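Local coordinates for protein endoglucanase E-5 (Thermobifida fusca, PDB 2CKS) that hydrolyses internal beta-1,4-glucosidic linkages of cellulose, lichenin and cereal beta-D-glucans through its glycoside hydrolase family 5 catalytic domain, the part described here, at residues A[40-45]-A[280-285]; A[88-93]-A[127-132]; A[134-139]-A[149-154]; A[192-195]-A[200-203]; A[275-280]-A[286-291]. One frame throughout, in Å; residues are numbered along the deposited sequence. Where two conformers were deposited one is given.

Interaction 1: A[40-45]-A[280-285]. With ZN (zinc ion), chain D.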
# COMPACT_ATOMS: atom_id res chain seq x y z
N ASP A 40 15.12 3.25 6.15
CA ASP A 40 15.50 1.86 6.23
C ASP A 40 15.85 1.47 7.66
O ASP A 40 15.59 0.35 8.08
CB ASP A 40 16.72 1.62 5.36
CG ASP A 40 16.92 0.18 5.05
OD1 ASP A 40 18.09 -0.27 5.10
OD2 ASP A 40 15.97 -0.56 4.75
N HIS A 41 16.43 2.42 8.40
CA HIS A 41 16.83 2.18 9.80
C HIS A 41 15.64 1.97 10.77
O HIS A 41 15.83 1.53 11.91
CB HIS A 41 17.79 3.29 10.30
CG HIS A 41 17.21 4.67 10.29
ND1 HIS A 41 16.82 5.31 9.13
CD2 HIS A 41 16.96 5.54 11.30
CE1 HIS A 41 16.32 6.50 9.43
NE2 HIS A 41 16.40 6.67 10.74
N CYS A 42 14.42 2.29 10.31
CA CYS A 42 13.20 2.03 11.08
C CYS A 42 12.65 0.63 10.89
O CYS A 42 11.64 0.28 11.50
CB CYS A 42 12.11 3.03 10.70
SG CYS A 42 12.37 4.66 11.40
N LEU A 43 13.27 -0.16 10.02
CA LEU A 43 12.78 -1.49 9.69
C LEU A 43 13.80 -2.52 10.18
O LEU A 43 14.76 -2.83 9.51
CB LEU A 43 12.55 -1.62 8.19
CG LEU A 43 11.73 -0.49 7.55
CD1 LEU A 43 11.66 -0.68 6.05
CD2 LEU A 43 10.36 -0.43 8.16
N THR A 44 13.58 -2.99 11.39
CA THR A 44 14.49 -3.90 12.05
C THR A 44 13.73 -5.12 12.55
O THR A 44 12.50 -5.16 12.54
CB THR A 44 15.18 -3.21 13.26
OG1 THR A 44 14.21 -2.84 14.25
CG2 THR A 44 15.84 -1.90 12.87
N ASP A 45 14.47 -6.11 13.02
CA ASP A 45 13.84 -7.27 13.65
C ASP A 45 12.89 -6.78 14.74
O ASP A 45 11.74 -7.19 14.80
CB ASP A 45 14.89 -8.21 14.25
CG ASP A 45 14.31 -9.15 15.29
OD1 ASP A 45 13.42 -9.95 14.95
OD2 ASP A 45 14.67 -9.17 16.48
N GLY A 280 13.80 9.97 16.46
CA GLY A 280 14.76 9.36 17.36
C GLY A 280 14.40 7.97 17.83
O GLY A 280 15.24 7.26 18.37
N THR A 281 13.14 7.58 17.66
CA THR A 281 12.68 6.29 18.12
C THR A 281 13.44 5.17 17.45
O THR A 281 13.84 4.21 18.09
CB THR A 281 11.19 6.11 17.83
OG1 THR A 281 10.43 7.11 18.53
CG2 THR A 281 10.69 4.77 18.39
N CYS A 282 13.63 5.30 16.14
CA CYS A 282 14.27 4.24 15.38
C CYS A 282 15.73 4.08 15.77
O CYS A 282 16.21 2.96 15.96
CB CYS A 282 14.10 4.47 13.89
SG CYS A 282 12.35 4.47 13.42
N ALA A 283 16.43 5.20 15.96
CA ALA A 283 17.82 5.14 16.40
C ALA A 283 17.93 4.53 17.79
O ALA A 283 18.91 3.83 18.08
CB ALA A 283 18.45 6.53 16.38
N SER A 284 16.93 4.76 18.63
CA SER A 284 16.90 4.27 19.99
C SER A 284 16.46 2.81 20.10
O SER A 284 16.53 2.23 21.18
CB SER A 284 15.99 5.14 20.85
OG SER A 284 16.53 6.44 20.96
N GLY A 285 16.02 2.23 18.99
CA GLY A 285 15.57 0.84 18.98
C GLY A 285 14.23 0.65 19.66
O GLY A 285 13.93 -0.43 20.17
ZN ZN D . 12.47 -11.11 16.08

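Interaction 2: A[88-93]-A[127-132]. With NA (sodium ion), chain H.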
# COMPACT_ATOMS: atom_id res chain seq x y z
N MET A 88 11.44 -11.23 5.60
CA MET A 88 11.26 -10.87 7.00
C MET A 88 9.78 -10.76 7.33
O MET A 88 9.32 -11.26 8.36
CB MET A 88 11.96 -9.55 7.33
CG MET A 88 13.44 -9.67 7.44
SD MET A 88 14.23 -8.12 7.84
CE MET A 88 13.95 -8.04 9.63
N ALA A 89 9.02 -10.12 6.46
CA ALA A 89 7.58 -9.97 6.68
C ALA A 89 6.91 -11.33 6.71
O ALA A 89 6.07 -11.60 7.56
CB ALA A 89 6.98 -9.12 5.63
N THR A 90 7.30 -12.20 5.79
CA THR A 90 6.75 -13.54 5.69
C THR A 90 7.05 -14.36 6.94
O THR A 90 6.19 -15.09 7.43
CB THR A 90 7.31 -14.24 4.44
OG1 THR A 90 6.95 -13.47 3.27
CG2 THR A 90 6.66 -15.60 4.22
N ALA A 91 8.26 -14.19 7.48
CA ALA A 91 8.68 -14.88 8.70
C ALA A 91 8.07 -14.28 9.98
O ALA A 91 8.42 -14.69 11.10
CB ALA A 91 10.21 -14.87 8.80
N ARG A 92 7.20 -13.28 9.81
CA ARG A 92 6.42 -12.72 10.90
C ARG A 92 4.91 -12.84 10.64
O ARG A 92 4.09 -12.28 11.38
CB ARG A 92 6.84 -11.26 11.15
CG ARG A 92 8.26 -11.17 11.69
CD ARG A 92 8.96 -9.87 11.44
NE ARG A 92 10.26 -9.85 12.11
CZ ARG A 92 11.36 -10.45 11.66
NH1 ARG A 92 11.39 -11.10 10.50
NH2 ARG A 92 12.46 -10.38 12.38
N GLY A 93 4.55 -13.60 9.61
CA GLY A 93 3.17 -13.93 9.34
C GLY A 93 2.35 -12.84 8.69
O GLY A 93 1.12 -12.87 8.77
N ALA A 127 7.59 -16.44 -6.34
CA ALA A 127 6.41 -17.08 -6.95
C ALA A 127 5.73 -18.12 -6.05
O ALA A 127 4.51 -18.26 -6.10
CB ALA A 127 6.79 -17.71 -8.29
N SER A 128 6.51 -18.85 -5.25
CA SER A 128 5.94 -19.89 -4.39
C SER A 128 5.20 -19.33 -3.17
O SER A 128 4.39 -20.04 -2.56
CB SER A 128 7.03 -20.88 -3.94
OG SER A 128 7.94 -20.27 -3.04
N LYS A 129 5.48 -18.09 -2.80
CA LYS A 129 4.75 -17.44 -1.71
C LYS A 129 3.31 -17.16 -2.12
O LYS A 129 3.03 -16.97 -3.30
CB LYS A 129 5.43 -16.12 -1.32
CG LYS A 129 6.80 -16.29 -0.66
CD LYS A 129 7.32 -14.96 -0.14
CE LYS A 129 8.58 -15.11 0.70
NZ LYS A 129 9.74 -15.61 -0.08
N THR A 130 2.41 -17.14 -1.15
CA THR A 130 1.01 -16.81 -1.39
C THR A 130 0.58 -15.53 -0.68
O THR A 130 -0.60 -15.18 -0.69
CB THR A 130 0.11 -17.97 -0.93
OG1 THR A 130 0.36 -18.27 0.45
CG2 THR A 130 0.47 -19.26 -1.67
N ASN A 131 1.53 -14.82 -0.07
CA ASN A 131 1.23 -13.67 0.77
C ASN A 131 1.75 -12.35 0.22
O ASN A 131 1.72 -11.34 0.92
CB ASN A 131 1.81 -13.89 2.18
CG ASN A 131 3.33 -13.96 2.18
OD1 ASN A 131 3.92 -14.74 1.43
ND2 ASN A 131 3.97 -13.16 3.03
N VAL A 132 2.20 -12.35 -1.02
CA VAL A 132 2.79 -11.18 -1.65
C VAL A 132 1.82 -10.63 -2.70
O VAL A 132 1.32 -11.38 -3.55
CB VAL A 132 4.14 -11.53 -2.30
CG1 VAL A 132 4.79 -10.30 -2.90
CG2 VAL A 132 5.08 -12.18 -1.28
NA NA H . 2.54 -16.93 -5.80
O HOH W 1 1.60 -19.14 -5.72
O HOH W 2 1.22 -15.75 -5.92
O HOH W 3 0.26 -15.76 -4.85
O HOH W 4 4.09 -14.69 -5.02

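Interaction 3: A[134-139]-A[149-154]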
# COMPACT_ATOMS: atom_id res chain seq x y z
N TYR A 134 1.43 -7.22 -5.47
CA TYR A 134 2.31 -6.34 -6.24
C TYR A 134 1.60 -5.04 -6.57
O TYR A 134 0.57 -5.05 -7.22
CB TYR A 134 2.71 -7.03 -7.55
CG TYR A 134 3.47 -8.31 -7.33
CD1 TYR A 134 4.84 -8.31 -7.27
CD2 TYR A 134 2.81 -9.52 -7.16
CE1 TYR A 134 5.54 -9.47 -7.07
CE2 TYR A 134 3.52 -10.69 -6.95
CZ TYR A 134 4.89 -10.65 -6.91
OH TYR A 134 5.60 -11.81 -6.69
N GLU A 135 2.16 -3.92 -6.12
CA GLU A 135 1.59 -2.60 -6.38
C GLU A 135 2.48 -1.93 -7.43
O GLU A 135 3.57 -1.48 -7.13
CB GLU A 135 1.53 -1.78 -5.09
CG GLU A 135 0.94 -0.38 -5.28
CD GLU A 135 0.73 0.35 -3.97
OE1 GLU A 135 0.11 1.44 -4.01
OE2 GLU A 135 1.15 -0.15 -2.90
N ILE A 136 1.99 -1.86 -8.66
CA ILE A 136 2.86 -1.56 -9.81
C ILE A 136 3.09 -0.08 -10.13
O ILE A 136 3.97 0.25 -10.93
CB ILE A 136 2.38 -2.31 -11.07
CG1 ILE A 136 0.95 -1.89 -11.43
CG2 ILE A 136 2.50 -3.81 -10.86
CD1 ILE A 136 0.51 -2.35 -12.80
N ALA A 137 2.35 0.82 -9.48
CA ALA A 137 2.51 2.26 -9.68
C ALA A 137 1.78 3.04 -8.59
O ALA A 137 0.62 3.40 -8.74
CB ALA A 137 1.97 2.66 -11.06
N ASN A 138 2.50 3.30 -7.50
CA ASN A 138 1.96 4.00 -6.31
C ASN A 138 0.96 5.13 -6.60
O ASN A 138 -0.24 4.99 -6.29
CB ASN A 138 3.15 4.53 -5.49
CG ASN A 138 2.75 5.56 -4.46
OD1 ASN A 138 1.87 5.33 -3.65
ND2 ASN A 138 3.40 6.73 -4.51
N GLU A 139 1.44 6.23 -7.18
CA GLU A 139 0.63 7.44 -7.36
C GLU A 139 0.82 8.08 -8.74
O GLU A 139 1.50 9.09 -8.87
CB GLU A 139 0.91 8.45 -6.24
CG GLU A 139 0.21 8.10 -4.93
CD GLU A 139 0.19 9.23 -3.91
OE1 GLU A 139 0.87 10.26 -4.13
OE2 GLU A 139 -0.53 9.09 -2.88
N LYS A 149 -3.96 2.50 -17.67
CA LYS A 149 -4.42 1.18 -18.09
C LYS A 149 -3.41 0.52 -19.04
O LYS A 149 -3.09 -0.65 -18.90
CB LYS A 149 -5.81 1.31 -18.76
CG LYS A 149 -6.33 0.02 -19.37
CD LYS A 149 -7.65 0.24 -20.10
CE LYS A 149 -7.77 -0.62 -21.35
NZ LYS A 149 -8.11 -2.02 -20.98
N SER A 150 -2.91 1.26 -20.02
CA SER A 150 -1.95 0.68 -20.97
C SER A 150 -0.62 0.36 -20.28
O SER A 150 0.02 -0.62 -20.63
CB SER A 150 -1.75 1.59 -22.19
OG SER A 150 -1.28 2.87 -21.83
N TYR A 151 -0.22 1.17 -19.30
CA TYR A 151 0.97 0.88 -18.50
C TYR A 151 0.77 -0.44 -17.76
O TYR A 151 1.64 -1.30 -17.78
CB TYR A 151 1.26 2.00 -17.50
CG TYR A 151 2.23 1.60 -16.41
CD1 TYR A 151 3.61 1.61 -16.63
CD2 TYR A 151 1.78 1.19 -15.16
CE1 TYR A 151 4.50 1.23 -15.62
CE2 TYR A 151 2.66 0.80 -14.17
CZ TYR A 151 4.01 0.82 -14.40
OH TYR A 151 4.85 0.44 -13.37
N ALA A 152 -0.39 -0.59 -17.12
CA ALA A 152 -0.70 -1.77 -16.33
C ALA A 152 -0.65 -3.00 -17.22
O ALA A 152 -0.12 -4.04 -16.84
CB ALA A 152 -2.08 -1.64 -15.67
N GLU A 153 -1.14 -2.87 -18.44
CA GLU A 153 -1.21 -3.99 -19.37
C GLU A 153 0.17 -4.36 -19.95
O GLU A 153 0.34 -5.45 -20.49
CB GLU A 153 -2.27 -3.69 -20.44
CG GLU A 153 -3.66 -3.72 -19.82
CD GLU A 153 -4.79 -3.24 -20.71
OE1 GLU A 153 -5.96 -3.36 -20.25
OE2 GLU A 153 -4.55 -2.77 -21.84
N GLU A 154 1.15 -3.47 -19.80
CA GLU A 154 2.55 -3.76 -20.13
C GLU A 154 3.28 -4.49 -18.99
O GLU A 154 4.12 -5.36 -19.24
CB GLU A 154 3.31 -2.46 -20.49
CG GLU A 154 2.82 -1.80 -21.77
CD GLU A 154 3.42 -0.43 -22.05
OE1 GLU A 154 3.03 0.56 -21.41
OE2 GLU A 154 4.29 -0.35 -22.91

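Interaction 4: A[192-195]-A[200-203]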
# COMPACT_ATOMS: atom_id res chain seq x y z
N ASN A 192 -13.66 1.39 -18.47
CA ASN A 192 -12.48 0.98 -19.22
C ASN A 192 -11.49 0.27 -18.29
O ASN A 192 -10.41 0.77 -18.04
CB ASN A 192 -11.83 2.21 -19.87
CG ASN A 192 -10.76 1.86 -20.87
OD1 ASN A 192 -10.68 0.72 -21.35
ND2 ASN A 192 -9.92 2.84 -21.21
N PRO A 193 -11.86 -0.89 -17.77
CA PRO A 193 -11.06 -1.54 -16.73
C PRO A 193 -9.79 -2.17 -17.29
O PRO A 193 -9.71 -2.46 -18.49
CB PRO A 193 -12.00 -2.59 -16.16
CG PRO A 193 -12.89 -2.94 -17.29
CD PRO A 193 -13.07 -1.68 -18.09
N VAL A 194 -8.80 -2.37 -16.43
CA VAL A 194 -7.62 -3.14 -16.80
C VAL A 194 -8.10 -4.53 -17.22
O VAL A 194 -8.91 -5.14 -16.52
CB VAL A 194 -6.62 -3.20 -15.63
CG1 VAL A 194 -5.49 -4.19 -15.93
CG2 VAL A 194 -6.06 -1.82 -15.34
N ASN A 195 -7.60 -5.01 -18.36
CA ASN A 195 -8.02 -6.29 -18.96
C ASN A 195 -7.22 -7.43 -18.34
O ASN A 195 -6.42 -8.10 -18.98
CB ASN A 195 -7.83 -6.24 -20.49
CG ASN A 195 -8.47 -7.44 -21.21
OD1 ASN A 195 -9.68 -7.68 -21.12
ND2 ASN A 195 -7.65 -8.17 -21.96
N MET A 200 -6.77 -5.31 -8.14
CA MET A 200 -7.41 -4.31 -7.28
C MET A 200 -6.92 -2.95 -7.72
O MET A 200 -5.89 -2.83 -8.40
CB MET A 200 -7.03 -4.55 -5.82
CG MET A 200 -7.23 -5.98 -5.38
SD MET A 200 -6.92 -6.15 -3.62
CE MET A 200 -8.38 -5.47 -2.94
N TYR A 201 -7.65 -1.92 -7.33
CA TYR A 201 -7.32 -0.55 -7.69
C TYR A 201 -7.04 0.23 -6.42
O TYR A 201 -7.74 0.07 -5.42
CB TYR A 201 -8.47 0.08 -8.48
CG TYR A 201 -8.70 -0.60 -9.80
CD1 TYR A 201 -9.58 -1.67 -9.90
CD2 TYR A 201 -8.03 -0.20 -10.95
CE1 TYR A 201 -9.80 -2.30 -11.11
CE2 TYR A 201 -8.25 -0.83 -12.16
CZ TYR A 201 -9.13 -1.86 -12.24
OH TYR A 201 -9.34 -2.48 -13.45
N ALA A 202 -6.02 1.07 -6.46
CA ALA A 202 -5.61 1.81 -5.28
C ALA A 202 -6.39 3.10 -5.08
O ALA A 202 -6.71 3.81 -6.03
CB ALA A 202 -4.13 2.10 -5.36
N PHE A 203 -6.66 3.42 -3.81
CA PHE A 203 -7.17 4.71 -3.41
C PHE A 203 -6.37 5.23 -2.23
O PHE A 203 -6.07 4.49 -1.29
CB PHE A 203 -8.65 4.60 -3.03
CG PHE A 203 -9.27 5.91 -2.62
CD1 PHE A 203 -9.41 6.95 -3.53
CD2 PHE A 203 -9.73 6.10 -1.33
CE1 PHE A 203 -9.99 8.15 -3.16
CE2 PHE A 203 -10.31 7.30 -0.95
CZ PHE A 203 -10.45 8.32 -1.87

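Interaction 5: A[275-280]-A[286-291]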
# COMPACT_ATOMS: atom_id res chain seq x y z
N ALA A 275 3.85 10.10 10.44
CA ALA A 275 4.79 9.05 10.81
C ALA A 275 4.50 8.69 12.24
O ALA A 275 4.47 9.55 13.12
CB ALA A 275 6.22 9.53 10.66
N VAL A 276 4.27 7.41 12.49
CA VAL A 276 3.73 7.00 13.78
C VAL A 276 4.66 7.17 14.97
O VAL A 276 4.18 7.23 16.09
CB VAL A 276 3.23 5.53 13.74
CG1 VAL A 276 2.08 5.37 12.77
CG2 VAL A 276 4.38 4.56 13.43
N PHE A 277 5.97 7.19 14.75
CA PHE A 277 6.94 7.29 15.85
C PHE A 277 7.56 8.68 15.96
O PHE A 277 7.71 9.40 14.97
CB PHE A 277 8.06 6.28 15.69
CG PHE A 277 7.58 4.85 15.64
CD1 PHE A 277 6.85 4.31 16.69
CD2 PHE A 277 7.81 4.07 14.52
CE1 PHE A 277 6.39 3.00 16.64
CE2 PHE A 277 7.35 2.75 14.47
CZ PHE A 277 6.64 2.22 15.53
N GLN A 278 7.95 9.04 17.17
CA GLN A 278 8.59 10.32 17.41
C GLN A 278 10.01 10.25 16.88
O GLN A 278 10.67 9.23 17.05
CB GLN A 278 8.64 10.63 18.90
CG GLN A 278 7.28 10.78 19.57
CD GLN A 278 6.55 12.07 19.23
OE1 GLN A 278 5.51 12.38 19.83
NE2 GLN A 278 7.07 12.80 18.27
N PRO A 279 10.50 11.31 16.26
CA PRO A 279 11.90 11.33 15.82
C PRO A 279 12.88 10.83 16.88
O PRO A 279 12.80 11.22 18.05
CB PRO A 279 12.13 12.81 15.50
CG PRO A 279 10.81 13.26 15.01
CD PRO A 279 9.79 12.53 15.86
N GLY A 280 13.80 9.97 16.46
CA GLY A 280 14.76 9.36 17.36
C GLY A 280 14.40 7.97 17.83
O GLY A 280 15.24 7.26 18.37
N GLY A 286 13.41 1.70 19.67
CA GLY A 286 12.10 1.64 20.28
C GLY A 286 12.00 2.52 21.51
O GLY A 286 12.82 3.42 21.69
N PRO A 287 10.99 2.30 22.35
CA PRO A 287 9.96 1.27 22.15
C PRO A 287 9.03 1.62 21.00
O PRO A 287 9.01 2.76 20.53
CB PRO A 287 9.19 1.28 23.48
CG PRO A 287 9.43 2.61 24.07
CD PRO A 287 10.79 3.05 23.61
N TRP A 288 8.27 0.64 20.54
CA TRP A 288 7.40 0.80 19.38
C TRP A 288 5.95 0.97 19.79
O TRP A 288 5.04 0.66 19.04
CB TRP A 288 7.57 -0.39 18.44
CG TRP A 288 9.00 -0.75 18.24
CD1 TRP A 288 9.65 -1.84 18.74
CD2 TRP A 288 9.99 -0.00 17.51
NE1 TRP A 288 10.97 -1.83 18.35
CE2 TRP A 288 11.20 -0.72 17.59
CE3 TRP A 288 9.96 1.19 16.77
CZ2 TRP A 288 12.38 -0.27 16.98
CZ3 TRP A 288 11.13 1.62 16.16
CH2 TRP A 288 12.32 0.90 16.27
N SER A 289 5.77 1.51 20.99
CA SER A 289 4.46 1.77 21.55
C SER A 289 4.59 2.85 22.62
O SER A 289 5.69 3.35 22.89
CB SER A 289 3.93 0.50 22.18
OG SER A 289 4.79 0.11 23.24
N GLY A 290 3.48 3.21 23.24
CA GLY A 290 3.49 4.10 24.38
C GLY A 290 3.97 5.50 24.05
O GLY A 290 3.48 6.13 23.11
N SER A 291 4.92 5.99 24.83
CA SER A 291 5.41 7.36 24.72
C SER A 291 6.16 7.69 23.43
O SER A 291 6.41 8.86 23.14
CB SER A 291 6.32 7.69 25.92
OG SER A 291 7.47 6.88 25.93

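Interaction 1: A[40-45]-A[280-285]
C42 and C282 both swing SG away from their own carbonyl carbon and beside their backbone N (chi1 -76° and -61°), which aims the two sulfurs at each other. They join in a disulfide, SG of C42 to SG of C282 at 2.0 Å, with a dihedral about the S-S bond of 100°, near the relaxed value. H41 flanks the bridge: ring atom CD2 comes obliquely to within 4.0 Å of C282 CB. No hydrogen bond crosses the two segments. On one side C42 ends a 3-10 turn ahead of T44, the N-cap of helix 45-54. On the other, C282 sits in the short helix 281-284, closed by a Schellman motif in which G285 takes the positive phi that suits glycine; the C282 N-H is held by D269. In one of its two conformers D45 OD1 binds a zinc ion at 1.9 Å, with D49 as the second ligand. The bridge ties a loop near the start of the barrel to the C-terminal region. Being covalent, it should lower the entropy of the unfolded chain, and it lasts only while the sulfurs stay oxidised, in keeping with a protein made with a signal peptide.

Interaction 2: A[88-93]-A[127-132]
T90 meets K129 and N131 by way of a branched side chain that reaches out from the last turn of helix 75-90. Its CB lies 3.8 Å from N131 ND2 and a little farther from K129 CE. From there OG1 takes the position beside the backbone N (chi1 -60°) and accepts a hydrogen bond from N131 ND2, 3.0 Å long, nearly straight at 171° and almost in the amide plane. The same oxygen donates to the carbonyl of I86 one turn back, and K129 CE packs 3.5 Å from T90 OG1. The methyl CG2 ends 3.8 Å from N131 ND2 and slightly farther from OD1. This is the end of the TIM barrel where the strands begin, and helix 75-90 ends here beside the loop that leads from helix 112-126 into strand 132-135; G93, with its positive phi, completes a Schellman motif that closes the helix. N131 also donates to the L94 carbonyl, and a leucine in its place would probably leave both that carbonyl and T90 OG1 without their amide donor. Beyond T90 the lysine carries its ammonium on to D87, a salt bridge, and to H126. The K129 backbone serves a metal: K129 O binds a sodium ion at 2.5 Å, alongside A127 O, D163 and D165.

Interaction 3: A[134-139]-A[149-154]
I136 drives its CD1 against helix 145-162, 3.8 Å from A152 CA and almost as near that residue's CB. Alanine suits the place, its small side chain letting the isoleucine tip come close to the helix backbone. Beside it the Y151 ring closes the apolar patch: its CE2 stands 4.1 Å from I136 CD1 and 3.7 Å from A137 CB, the methyl coming at the ring obliquely. V155 and I159, farther along the same helix, extend the cover over I136. The arrangement belongs to a beta-alpha-beta unit of the TIM barrel, in which the helix lies against the strand that precedes it. Strand 132-135 runs here into N138 and E139, the Asn-Glu pair of family 5 enzymes, with E139 probably the proton donor. Where the apolar patch gives way to polar atoms, Y151 holds CG anti to its backbone N (chi1 164°), and this carries the hydroxyl to the carbonyl just beyond the strand's C-terminal end. Y151 OH donates to I136 O over 2.6 Å; the oxygen lies at the ring edge in the ring plane, while the hydroxyl stands 28° off the carbonyl plane. A phenylalanine in place of Y151 would keep the ring packing but would probably leave the buried I136 carbonyl without its donor. Where the helix faces the loop at 192-195, K149 NZ and E153 OE1 form a salt bridge of 2.6 Å, on the carboxylate's syn side.

Interaction 4: A[192-195]-A[200-203]
Y201 and V194 run past each other in opposite senses, the tyrosine reaching out from strand 199-206 and the valine reaching back from the loop ahead of it. Y201 keeps CG beside its backbone N (chi1 -64°), which sends the phenol out towards the loop at residues 193-194. There the main chain meets the hydroxyl: V194 N donates to Y201 OH over 3.0 Å, in a bond bent to 142°. Flanking this, the valine lays its branched side chain alongside. V194 CB is 3.6 Å from Y201 OH, and its methyl CG2 approaches Y201 CE2 obliquely at 4.0 Å. P193 adds its CB at 3.8 Å from the same Y201 OH; as a proline it has no N-H to give, and the neighbouring V194 amide supplies the donor. The beta-branched valine suits an extended loop residue that must be filled on two sides, because it also packs on A152 and I156 of helix 145-162. The tyrosine is held on its own side by F225, whose ring meets it edge-to-face. The loop thus sits between strand 199-206, into which it leads, and helix 145-162. Chemically, the phenol serves as acceptor for the N-H of a buried residue, which probably offsets the cost of burying it, while the rest of its ring offers carbon to the valine; the bent angle implies a bond of moderate strength.

Interaction 5: A[275-280]-A[286-291]
F277 and W288 form the aromatic core of this contact, a T-shaped (edge-to-face) pair with the tryptophan edge directed at the phenylalanine face. The F277 ring and the six-membered ring of W288 have centroids 5.3 Å apart and planes at 68°, and W288 CE3 comes to 3.7 Å from F277 CZ. On the opposite face of F277 sits V276 CG2, over the ring centre, so the phenyl is sandwiched between a methyl and an indole edge. A further apolar layer lies on the indole, where G286 CA rests 3.6 Å above the W288 ring plane. Glycine suits that place, since a CB there would be crowded by W288 NE1 and by the preceding carbonyl; a cis peptide joins it to P287. The F277 ring also meets a carbonyl: CE1 lies 3.6 Å from W288 O, at the ring edge and in its plane. Q278 makes a looser approach, CG to S291 O at 4.1 Å. Both loops flank the short helix 281-284 near the C-terminal end of the chain. With no hydrogen bond crossing, the attraction between the two segments is mainly dispersion and aromatic quadrupole, with Q278 bonded to S292 just beyond, the indole N-H and the W288 carbonyl being bonded to S46 and W55.

In the fold
Interactions 1 and 5 lie on the opposite side of the chain's centre from 3 and 4. Interactions 1 and 5 share G280 and have centres about 9 Å apart: T281 O probably accepts a hydrogen bond from G286 N (3.0 Å), so the disulfide region and the F277-W288 pair form one unit. Interaction 2 joins it through D45 OD1 and R92 NH2, a salt bridge of 2.8 Å. Interactions 3 and 4, centres also about 9 Å apart, meet where K149 NZ and E153 OE1 reach P193 O and N195 N. Interaction 3 holds the probable proton donor E139, which binds a zinc ion here with E231, the probable nucleophile; the A137 side chain is about 11 Å from that of E231 and about 12 Å from the zinc.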